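PDB 2YGL: blood group a-and b-cleaving endo-beta-galactosidase from Streptococcus pneumoniae, which probably cleaves blood group A and B antigens as a family 98 glycoside hydrolase, its tandem CBM51 modules probably binding carbohydrate. Local coordinates for residues I228-F239 / S267-A275; H277-F288 / S300-Y310. All blocks are in the same frame, centred on the assembly; numbering follows the deposited sequence.

Contact 1. Residues I228-F239 / S267-A275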
loop_
_atom_site.group_PDB
_atom_site.type_symbol
_atom_site.label_atom_id
_atom_site.label_comp_id
_atom_site.label_asym_id
_atom_site.label_seq_id
_atom_site.Cartn_x
_atom_site.Cartn_y
_atom_site.Cartn_z
ATOM N N ILE A 228 -28.443 -0.554 5.555
ATOM C CA ILE A 228 -27.789 -1.611 6.324
ATOM C C ILE A 228 -27.047 -0.990 7.510
ATOM O O ILE A 228 -26.377 0.033 7.364
ATOM C CB ILE A 228 -26.832 -2.434 5.420
ATOM C CG1 ILE A 228 -27.640 -3.398 4.544
ATOM C CG2 ILE A 228 -25.780 -3.183 6.246
ATOM C CD1 ILE A 228 -26.905 -3.890 3.313
ATOM N N LYS A 229 -27.198 -1.597 8.685
ATOM C CA LYS A 229 -26.586 -1.080 9.903
ATOM C C LYS A 229 -25.932 -2.211 10.689
ATOM O O LYS A 229 -26.544 -3.254 10.917
ATOM C CB LYS A 229 -27.631 -0.354 10.761
ATOM C CG LYS A 229 -27.051 0.591 11.811
ATOM C CD LYS A 229 -28.136 1.166 12.733
ATOM C CE LYS A 229 -28.996 2.212 12.030
ATOM N NZ LYS A 229 -30.116 2.700 12.892
ATOM N N LEU A 230 -24.685 -1.989 11.095
ATOM C CA LEU A 230 -23.894 -2.993 11.798
ATOM C C LEU A 230 -23.187 -2.420 13.024
ATOM O O LEU A 230 -23.058 -1.202 13.162
ATOM C CB LEU A 230 -22.856 -3.595 10.843
ATOM C CG LEU A 230 -23.361 -4.613 9.818
ATOM C CD1 LEU A 230 -22.317 -4.865 8.740
ATOM C CD2 LEU A 230 -23.733 -5.904 10.522
ATOM N N LEU A 231 -22.749 -3.304 13.918
ATOM C CA LEU A 231 -21.849 -2.926 15.002
ATOM C C LEU A 231 -20.415 -2.989 14.502
ATOM O O LEU A 231 -19.941 -4.049 14.090
ATOM C CB LEU A 231 -21.998 -3.854 16.212
ATOM C CG LEU A 231 -22.992 -3.541 17.331
ATOM C CD1 LEU A 231 -22.845 -4.581 18.436
ATOM C CD2 LEU A 231 -22.795 -2.134 17.901
ATOM N N ILE A 232 -19.744 -1.842 14.516
ATOM C CA ILE A 232 -18.320 -1.772 14.215
ATOM C C ILE A 232 -17.624 -1.267 15.476
ATOM O O ILE A 232 -17.869 -0.139 15.917
ATOM C CB ILE A 232 -18.006 -0.832 13.015
ATOM C CG1 ILE A 232 -18.901 -1.137 11.796
ATOM C CG2 ILE A 232 -16.511 -0.883 12.660
ATOM C CD1 ILE A 232 -18.618 -2.458 11.073
ATOM N N ASP A 233 -16.780 -2.121 16.056
ATOM C CA ASP A 233 -16.081 -1.832 17.318
ATOM C C ASP A 233 -17.036 -1.337 18.411
ATOM O O ASP A 233 -16.769 -0.332 19.077
ATOM C CB ASP A 233 -14.927 -0.839 17.097
ATOM C CG ASP A 233 -13.814 -1.412 16.231
ATOM O OD1 ASP A 233 -13.302 -2.508 16.549
ATOM O OD2 ASP A 233 -13.439 -0.756 15.236
ATOM N N GLY A 234 -18.154 -2.043 18.577
ATOM C CA GLY A 234 -19.161 -1.696 19.582
ATOM C C GLY A 234 -19.969 -0.440 19.287
ATOM O O GLY A 234 -20.673 0.067 20.165
ATOM N N LYS A 235 -19.881 0.057 18.055
ATOM C CA LYS A 235 -20.596 1.269 17.651
ATOM C C LYS A 235 -21.424 1.022 16.390
ATOM O O LYS A 235 -20.929 0.449 15.420
ATOM C CB LYS A 235 -19.604 2.411 17.410
ATOM C CG LYS A 235 -20.140 3.803 17.724
ATOM C CD LYS A 235 -20.113 4.091 19.231
ATOM C CE LYS A 235 -19.994 5.585 19.521
ATOM N NZ LYS A 235 -21.139 6.374 18.980
ATOM N N GLU A 236 -22.681 1.463 16.411
ATOM C CA GLU A 236 -23.586 1.283 15.276
ATOM C C GLU A 236 -23.196 2.182 14.107
ATOM O O GLU A 236 -23.024 3.391 14.274
ATOM C CB GLU A 236 -25.043 1.523 15.680
ATOM C CG GLU A 236 -25.637 0.423 16.558
ATOM C CD GLU A 236 -27.157 0.490 16.667
ATOM O OE1 GLU A 236 -27.733 1.587 16.508
ATOM O OE2 GLU A 236 -27.779 -0.562 16.920
ATOM N N VAL A 237 -23.047 1.574 12.931
ATOM C CA VAL A 237 -22.632 2.279 11.717
ATOM C C VAL A 237 -23.504 1.857 10.533
ATOM O O VAL A 237 -23.678 0.661 10.272
ATOM C CB VAL A 237 -21.132 2.019 11.380
ATOM C CG1 VAL A 237 -20.711 2.776 10.120
ATOM C CG2 VAL A 237 -20.232 2.410 12.547
ATOM N N GLU A 238 -24.048 2.846 9.823
ATOM C CA GLU A 238 -24.834 2.599 8.616
ATOM C C GLU A 238 -23.949 2.473 7.382
ATOM O O GLU A 238 -22.921 3.144 7.273
ATOM C CB GLU A 238 -25.849 3.716 8.387
ATOM C CG GLU A 238 -27.031 3.693 9.334
ATOM C CD GLU A 238 -28.098 4.694 8.948
ATOM O OE1 GLU A 238 -27.764 5.889 8.787
ATOM O OE2 GLU A 238 -29.270 4.287 8.807
ATOM N N PHE A 239 -24.363 1.614 6.454
ATOM C CA PHE A 239 -23.669 1.446 5.184
ATOM C C PHE A 239 -24.546 1.913 4.030
ATOM O O PHE A 239 -25.725 1.566 3.956
ATOM C CB PHE A 239 -23.247 -0.014 4.984
ATOM C CG PHE A 239 -22.041 -0.412 5.785
ATOM C CD1 PHE A 239 -22.167 -0.822 7.110
ATOM C CD2 PHE A 239 -20.774 -0.372 5.216
ATOM C CE1 PHE A 239 -21.047 -1.186 7.856
ATOM C CE2 PHE A 239 -19.651 -0.735 5.950
ATOM C CZ PHE A 239 -19.787 -1.144 7.273
ATOM N N SER A 267 -15.853 -6.773 2.107
ATOM C CA SER A 267 -17.126 -6.541 2.793
ATOM C C SER A 267 -17.019 -6.701 4.303
ATOM O O SER A 267 -16.307 -7.577 4.798
ATOM C CB SER A 267 -18.207 -7.493 2.271
ATOM O OG SER A 267 -19.475 -7.154 2.800
ATOM N N TYR A 268 -17.732 -5.843 5.027
ATOM C CA TYR A 268 -18.027 -6.092 6.434
ATOM C C TYR A 268 -19.209 -7.051 6.519
ATOM O O TYR A 268 -20.124 -6.981 5.700
ATOM C CB TYR A 268 -18.313 -4.785 7.181
ATOM C CG TYR A 268 -17.061 -3.979 7.424
ATOM C CD1 TYR A 268 -16.237 -4.243 8.524
ATOM C CD2 TYR A 268 -16.678 -2.975 6.541
ATOM C CE1 TYR A 268 -15.071 -3.512 8.740
ATOM C CE2 TYR A 268 -15.518 -2.239 6.747
ATOM C CZ TYR A 268 -14.720 -2.514 7.847
ATOM O OH TYR A 268 -13.574 -1.784 8.045
ATOM N N VAL A 269 -19.170 -7.957 7.495
ATOM C CA VAL A 269 -20.182 -9.008 7.622
ATOM C C VAL A 269 -20.666 -9.122 9.065
ATOM O O VAL A 269 -19.858 -9.231 9.991
ATOM C CB VAL A 269 -19.650 -10.399 7.145
ATOM C CG1 VAL A 269 -20.748 -11.461 7.211
ATOM C CG2 VAL A 269 -19.093 -10.321 5.734
ATOM N N GLY A 270 -21.985 -9.102 9.242
ATOM C CA GLY A 270 -22.604 -9.316 10.549
ATOM C C GLY A 270 -24.116 -9.345 10.464
ATOM O O GLY A 270 -24.685 -9.395 9.374
ATOM N N ILE A 271 -24.764 -9.307 11.624
ATOM C CA ILE A 271 -26.220 -9.324 11.703
ATOM C C ILE A 271 -26.753 -7.894 11.787
ATOM O O ILE A 271 -26.308 -7.107 12.627
ATOM C CB ILE A 271 -26.699 -10.164 12.910
ATOM C CG1 ILE A 271 -26.254 -11.620 12.742
ATOM C CG2 ILE A 271 -28.214 -10.082 13.070
ATOM C CD1 ILE A 271 -25.984 -12.340 14.040
ATOM N N ASP A 272 -27.698 -7.563 10.909
ATOM C CA ASP A 272 -28.266 -6.215 10.871
ATOM C C ASP A 272 -28.933 -5.866 12.196
ATOM O O ASP A 272 -29.575 -6.715 12.823
ATOM C CB ASP A 272 -29.254 -6.054 9.713
ATOM C CG ASP A 272 -29.557 -4.593 9.404
ATOM O OD1 ASP A 272 -30.468 -4.017 10.037
ATOM O OD2 ASP A 272 -28.869 -4.013 8.538
ATOM N N ARG A 273 -28.764 -4.614 12.615
ATOM C CA ARG A 273 -29.275 -4.136 13.901
ATOM C C ARG A 273 -30.800 -4.241 14.030
ATOM O O ARG A 273 -31.330 -4.289 15.141
ATOM C CB ARG A 273 -28.812 -2.693 14.166
ATOM C CG ARG A 273 -27.289 -2.477 14.107
ATOM C CD ARG A 273 -26.518 -3.406 15.048
ATOM N NE ARG A 273 -26.789 -3.122 16.456
ATOM C CZ ARG A 273 -26.586 -3.977 17.457
ATOM N NH1 ARG A 273 -26.108 -5.195 17.226
ATOM N NH2 ARG A 273 -26.865 -3.609 18.702
ATOM N N SER A 274 -31.491 -4.294 12.895
ATOM C CA SER A 274 -32.950 -4.358 12.860
ATOM C C SER A 274 -33.499 -5.764 13.094
ATOM O O SER A 274 -34.710 -5.945 13.216
ATOM C CB SER A 274 -33.470 -3.821 11.522
ATOM O OG SER A 274 -33.107 -4.681 10.449
ATOM N N ALA A 275 -32.610 -6.754 13.149
ATOM C CA ALA A 275 -33.015 -8.151 13.297
ATOM C C ALA A 275 -33.665 -8.436 14.645
ATOM O O ALA A 275 -33.343 -7.796 15.652
ATOM C CB ALA A 275 -31.824 -9.074 13.090
HETATM O O HOH W 1 -27.370 -1.159 19.957
#

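Contact 2. Residues H277-F288 / S300-Y310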
loop_
_atom_site.group_PDB
_atom_site.type_symbol
_atom_site.label_atom_id
_atom_site.label_comp_id
_atom_site.label_asym_id
_atom_site.label_seq_id
_atom_site.Cartn_x
_atom_site.Cartn_y
_atom_site.Cartn_z
ATOM N N HIS A 277 -33.837 -10.346 17.876
ATOM C CA HIS A 277 -32.826 -10.999 18.694
ATOM C C HIS A 277 -33.308 -11.214 20.122
ATOM O O HIS A 277 -33.965 -10.346 20.707
ATOM C CB HIS A 277 -31.519 -10.196 18.689
ATOM C CG HIS A 277 -31.612 -8.878 19.396
ATOM N ND1 HIS A 277 -32.149 -7.753 18.807
ATOM C CD2 HIS A 277 -31.243 -8.509 20.646
ATOM C CE1 HIS A 277 -32.106 -6.748 19.664
ATOM N NE2 HIS A 277 -31.558 -7.179 20.787
ATOM N N LEU A 278 -32.979 -12.384 20.663
ATOM C CA LEU A 278 -33.192 -12.702 22.072
ATOM C C LEU A 278 -31.920 -13.331 22.629
ATOM O O LEU A 278 -31.238 -14.086 21.927
ATOM C CB LEU A 278 -34.362 -13.680 22.241
ATOM C CG LEU A 278 -35.782 -13.282 21.823
ATOM C CD1 LEU A 278 -36.729 -14.446 22.055
ATOM C CD2 LEU A 278 -36.270 -12.047 22.569
ATOM N N ASN A 279 -31.601 -13.023 23.882
ATOM C CA ASN A 279 -30.399 -13.554 24.519
ATOM C C ASN A 279 -30.404 -15.082 24.565
ATOM O O ASN A 279 -31.368 -15.696 25.027
ATOM C CB ASN A 279 -30.208 -12.956 25.915
ATOM C CG ASN A 279 -29.768 -11.497 25.875
ATOM O OD1 ASN A 279 -29.379 -10.977 24.828
ATOM N ND2 ASN A 279 -29.822 -10.833 27.023
ATOM N N SER A 280 -29.325 -15.679 24.063
ATOM C CA SER A 280 -29.233 -17.130 23.902
ATOM C C SER A 280 -27.777 -17.589 23.936
ATOM O O SER A 280 -26.873 -16.850 23.535
ATOM C CB SER A 280 -29.891 -17.549 22.580
ATOM O OG SER A 280 -29.804 -18.947 22.350
ATOM N N ASP A 281 -27.561 -18.809 24.428
ATOM C CA ASP A 281 -26.244 -19.442 24.380
ATOM C C ASP A 281 -25.854 -19.838 22.954
ATOM O O ASP A 281 -24.670 -19.949 22.640
ATOM C CB ASP A 281 -26.203 -20.678 25.282
ATOM C CG ASP A 281 -25.982 -20.336 26.747
ATOM O OD1 ASP A 281 -25.637 -19.178 27.066
ATOM O OD2 ASP A 281 -26.152 -21.241 27.586
ATOM N N TYR A 282 -26.858 -20.048 22.105
ATOM C CA TYR A 282 -26.644 -20.497 20.729
ATOM C C TYR A 282 -26.202 -19.373 19.801
ATOM O O TYR A 282 -26.598 -18.213 19.976
ATOM C CB TYR A 282 -27.911 -21.162 20.181
ATOM C CG TYR A 282 -28.267 -22.446 20.894
ATOM C CD1 TYR A 282 -27.757 -23.673 20.461
ATOM C CD2 TYR A 282 -29.103 -22.433 22.014
ATOM C CE1 TYR A 282 -28.075 -24.857 21.123
ATOM C CE2 TYR A 282 -29.426 -23.611 22.683
ATOM C CZ TYR A 282 -28.911 -24.817 22.233
ATOM O OH TYR A 282 -29.235 -25.978 22.896
ATOM N N ALA A 283 -25.383 -19.727 18.814
ATOM C CA ALA A 283 -24.967 -18.790 17.776
ATOM C C ALA A 283 -26.162 -18.398 16.915
ATOM O O ALA A 283 -27.010 -19.233 16.598
ATOM C CB ALA A 283 -23.864 -19.400 16.912
ATOM N N ASP A 284 -26.231 -17.122 16.553
ATOM C CA ASP A 284 -27.292 -16.640 15.674
ATOM C C ASP A 284 -26.969 -16.968 14.212
ATOM O O ASP A 284 -27.844 -17.393 13.456
ATOM C CB ASP A 284 -27.526 -15.139 15.887
ATOM C CG ASP A 284 -28.090 -14.822 17.271
ATOM O OD1 ASP A 284 -28.970 -15.570 17.747
ATOM O OD2 ASP A 284 -27.661 -13.823 17.883
ATOM N N ILE A 285 -25.703 -16.778 13.836
ATOM C CA ILE A 285 -25.181 -17.179 12.529
ATOM C C ILE A 285 -24.033 -18.163 12.747
ATOM O O ILE A 285 -23.108 -17.881 13.515
ATOM C CB ILE A 285 -24.682 -15.947 11.713
ATOM C CG1 ILE A 285 -25.850 -15.027 11.330
ATOM C CG2 ILE A 285 -23.862 -16.371 10.480
ATOM C CD1 ILE A 285 -26.919 -15.662 10.453
ATOM N N GLN A 286 -24.091 -19.311 12.077
ATOM C CA GLN A 286 -23.068 -20.339 12.260
ATOM C C GLN A 286 -21.742 -19.985 11.581
ATOM O O GLN A 286 -20.684 -20.068 12.209
ATOM C CB GLN A 286 -23.565 -21.717 11.814
ATOM C CG GLN A 286 -22.894 -22.871 12.574
ATOM C CD GLN A 286 -23.182 -22.830 14.074
ATOM O OE1 GLN A 286 -24.337 -22.903 14.499
ATOM N NE2 GLN A 286 -22.130 -22.708 14.878
ATOM N N LYS A 287 -21.806 -19.603 10.304
ATOM C CA LYS A 287 -20.617 -19.217 9.536
ATOM C C LYS A 287 -20.967 -18.526 8.217
ATOM O O LYS A 287 -22.085 -18.658 7.709
ATOM C CB LYS A 287 -19.711 -20.432 9.261
ATOM C CG LYS A 287 -20.399 -21.568 8.512
ATOM C CD LYS A 287 -19.427 -22.656 8.084
ATOM C CE LYS A 287 -20.187 -23.816 7.462
ATOM N NZ LYS A 287 -19.297 -24.887 6.942
ATOM N N PHE A 288 -19.994 -17.797 7.674
ATOM C CA PHE A 288 -20.097 -17.191 6.348
ATOM C C PHE A 288 -18.908 -17.622 5.494
ATOM O O PHE A 288 -17.769 -17.610 5.965
ATOM C CB PHE A 288 -20.145 -15.662 6.448
ATOM C CG PHE A 288 -20.127 -14.962 5.110
ATOM C CD1 PHE A 288 -21.280 -14.891 4.328
ATOM C CD2 PHE A 288 -18.956 -14.373 4.633
ATOM C CE1 PHE A 288 -21.267 -14.246 3.090
ATOM C CE2 PHE A 288 -18.933 -13.725 3.399
ATOM C CZ PHE A 288 -20.090 -13.661 2.627
ATOM N N SER A 300 -15.524 -17.856 8.026
ATOM C CA SER A 300 -15.570 -17.084 9.267
ATOM C C SER A 300 -15.254 -17.912 10.517
ATOM O O SER A 300 -14.997 -17.351 11.586
ATOM C CB SER A 300 -16.929 -16.391 9.421
ATOM O OG SER A 300 -17.975 -17.335 9.560
ATOM N N ASP A 301 -15.258 -19.237 10.384
ATOM C CA ASP A 301 -15.066 -20.112 11.546
ATOM C C ASP A 301 -13.608 -20.313 11.989
ATOM O O ASP A 301 -13.343 -21.053 12.939
ATOM C CB ASP A 301 -15.814 -21.446 11.393
ATOM C CG ASP A 301 -15.498 -22.166 10.098
ATOM O OD1 ASP A 301 -14.413 -21.941 9.515
ATOM O OD2 ASP A 301 -16.347 -22.978 9.670
ATOM N N SER A 302 -12.672 -19.658 11.303
ATOM C CA SER A 302 -11.291 -19.598 11.769
ATOM C C SER A 302 -11.221 -18.556 12.882
ATOM O O SER A 302 -10.690 -18.824 13.965
ATOM C CB SER A 302 -10.336 -19.222 10.629
ATOM O OG SER A 302 -10.658 -19.916 9.433
ATOM N N LYS A 303 -11.773 -17.376 12.603
ATOM C CA LYS A 303 -11.853 -16.283 13.570
ATOM C C LYS A 303 -12.960 -16.532 14.597
ATOM O O LYS A 303 -12.784 -16.244 15.781
ATOM C CB LYS A 303 -12.080 -14.955 12.840
ATOM C CG LYS A 303 -12.013 -13.703 13.708
ATOM C CD LYS A 303 -12.358 -12.462 12.885
ATOM C CE LYS A 303 -12.390 -11.196 13.731
ATOM N NZ LYS A 303 -11.034 -10.789 14.197
ATOM N N TYR A 304 -14.090 -17.067 14.136
ATOM C CA TYR A 304 -15.238 -17.357 15.000
ATOM C C TYR A 304 -15.668 -18.828 14.934
ATOM O O TYR A 304 -16.663 -19.155 14.281
ATOM C CB TYR A 304 -16.417 -16.434 14.664
ATOM C CG TYR A 304 -16.218 -15.005 15.113
ATOM C CD1 TYR A 304 -16.363 -14.655 16.456
ATOM C CD2 TYR A 304 -15.873 -14.007 14.204
ATOM C CE1 TYR A 304 -16.174 -13.349 16.883
ATOM C CE2 TYR A 304 -15.684 -12.690 14.621
ATOM C CZ TYR A 304 -15.837 -12.373 15.964
ATOM O OH TYR A 304 -15.653 -11.083 16.399
ATOM N N PRO A 305 -14.934 -19.716 15.638
ATOM C CA PRO A 305 -15.147 -21.164 15.551
ATOM C C PRO A 305 -16.465 -21.666 16.152
ATOM O O PRO A 305 -16.837 -22.817 15.927
ATOM C CB PRO A 305 -13.952 -21.739 16.320
ATOM C CG PRO A 305 -13.580 -20.673 17.282
ATOM C CD PRO A 305 -13.851 -19.378 16.583
ATOM N N LYS A 306 -17.154 -20.814 16.907
ATOM C CA LYS A 306 -18.447 -21.168 17.492
ATOM C C LYS A 306 -19.564 -20.266 16.962
ATOM O O LYS A 306 -20.647 -20.191 17.551
ATOM C CB LYS A 306 -18.385 -21.093 19.023
ATOM C CG LYS A 306 -17.455 -22.106 19.676
ATOM C CD LYS A 306 -17.266 -21.786 21.154
ATOM C CE LYS A 306 -16.166 -22.624 21.780
ATOM N NZ LYS A 306 -16.620 -24.004 22.096
ATOM N N GLY A 307 -19.293 -19.586 15.850
ATOM C CA GLY A 307 -20.273 -18.702 15.219
ATOM C C GLY A 307 -20.327 -17.313 15.830
ATOM O O GLY A 307 -19.521 -16.974 16.698
ATOM N N ILE A 308 -21.282 -16.510 15.364
ATOM C CA ILE A 308 -21.453 -15.135 15.837
ATOM C C ILE A 308 -22.865 -14.902 16.378
ATOM O O ILE A 308 -23.786 -15.676 16.099
ATOM C CB ILE A 308 -21.139 -14.081 14.728
ATOM C CG1 ILE A 308 -22.133 -14.193 13.562
ATOM C CG2 ILE A 308 -19.679 -14.200 14.254
ATOM C CD1 ILE A 308 -22.157 -12.991 12.633
ATOM N N LYS A 309 -23.025 -13.828 17.148
ATOM C CA LYS A 309 -24.330 -13.440 17.675
ATOM C C LYS A 309 -24.693 -12.014 17.262
ATOM O O LYS A 309 -23.887 -11.311 16.644
ATOM C CB LYS A 309 -24.370 -13.591 19.202
ATOM C CG LYS A 309 -24.359 -15.042 19.685
ATOM C CD LYS A 309 -24.354 -15.127 21.208
ATOM C CE LYS A 309 -24.067 -16.547 21.667
ATOM N NZ LYS A 309 -23.949 -16.648 23.151
ATOM N N TYR A 310 -25.913 -11.601 17.596
ATOM C CA TYR A 310 -26.401 -10.250 17.320
ATOM C C TYR A 310 -25.452 -9.175 17.853
ATOM O O TYR A 310 -25.229 -8.160 17.195
ATOM C CB TYR A 310 -27.803 -10.070 17.910
ATOM C CG TYR A 310 -28.392 -8.685 17.743
ATOM C CD1 TYR A 310 -29.037 -8.321 16.563
ATOM C CD2 TYR A 310 -28.313 -7.744 18.773
ATOM C CE1 TYR A 310 -29.584 -7.052 16.408
ATOM C CE2 TYR A 310 -28.854 -6.473 18.627
ATOM C CZ TYR A 310 -29.489 -6.134 17.443
ATOM O OH TYR A 310 -30.031 -4.879 17.293
HETATM O O HOH W 2 -22.362 -18.969 24.128
HETATM O O HOH W 3 -18.219 -18.504 12.046
HETATM O O HOH W 4 -21.963 -22.537 17.657
HETATM O O HOH W 5 -16.839 -24.783 7.956
#

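Contact 1. Residues I228-F239 / S267-A275
Leu230 presses its CD2 onto the backbone of Gly270, 3.5 Å from that residue's C atom, where a beta-hairpin with a type I' turn lies across the end of strand 262-271 of a CBM51 module. Strand segments 228-232 and 267-271 run at 96° to each other, and most of the tight packing comes from side chains meeting a side chain or bare backbone. Here the Tyr268 ring is touched at both ortho carbons, obliquely, by Phe239 CZ at 3.7 Å from Tyr268 CD2 and by Ile232 CD1 at 3.9 Å from Tyr268 CD1; Pro179 and Leu182 of helix 179-184 add to the apolar cluster. Past the strand end polar bonds take over. Lys229 N donates to Asp272 OD2 (2.9 Å), and Lys229 O accepts from Arg273 N (3.1 Å). Ser274 N closes an Asx turn on Asp272 OD1, and Ser274 OG reaches the same oxygen from the opposite face of the carboxylate plane. Toward solvent the contact turns charged, around a partly exposed arginine and an exposed glutamate. Bends at chi2 (-55°) and chi3 (-66°) fold Arg273 back until Leu231 CG lies over one guanidinium face, while NE makes an almost straight salt bridge of 2.8 Å to Glu236 OE2. A water closes this edge, accepting from Arg273 NH2 and donating to Glu236 OE2.

Contact 2. Residues H277-F288 / S300-Y310
Ile308 O is gripped by two successive amides of the facing chain: Asp284 N, 2.9 Å from Ile308 O, approaches in the carbonyl plane but with a bent bond (134° at the hydrogen), whereas the longer bond from Ile285 N to Ile308 O, 3.2 Å, is nearly straight and comes from a tilted direction. Ile308 N returns a bond of 2.9 Å to Ile285 O, and alongside it the two isoleucine side chains point the same way, Ile285 CB 3.6 Å from Ile308 CG1. The Asp284 carboxylate adds a bond beyond the bridge, OD2 taking Tyr310 N at 2.8 Å on its anti lone pair, while Thr338 OG1 bonds to OD1; with both oxygens engaged, the group's rotation is fixed. Two residues set against one define a classic beta bulge, which lies where the start of strand 285-292, next to the edge strand 295-299 of its antiparallel sheet, pairs with the loop leading to strand 315-320. At the other end of this loop Ser300 places OG between its backbone N and carbonyl carbon (chi1 65°), where the hydroxyl accepts from Phe288 N at 2.8 Å. The same OG donates to a water that in turn donates to Gln286 O and Tyr304 O, tying the turn 304-307 to the strand. On the outer side the extended Lys309 chain runs past Asp284 OD2 and Tyr282 O until NZ reaches Ser280 O, 3.0 Å away and on a lone pair. Farther along, the exposed His277 ring lies face to face on Tyr310, centroids 3.6 Å apart and planes within 5°, with ND1 over the middle of the phenol ring.

The two contacts follow one another along the chain, contact 1 ending at Ala275 and contact 2 opening at His277, and their centres lie about 15 Å apart within one CBM51 module. Arg273, whose side chain serves contact 1, offers its backbone O to Tyr310 OH of contact 2 at 2.6 Å, a probable hydrogen bond. Ile271 supplies the apolar half of the junction: its CD1 sits 3.5 Å from Lys309 C, and its side chain also packs on Asp284. The segment 271-273 thus faces the hairpin and the bulged loop at once. Neither contact includes the calcium site formed by Val102, Ala152, His155 and Asp159, which belongs to the other module.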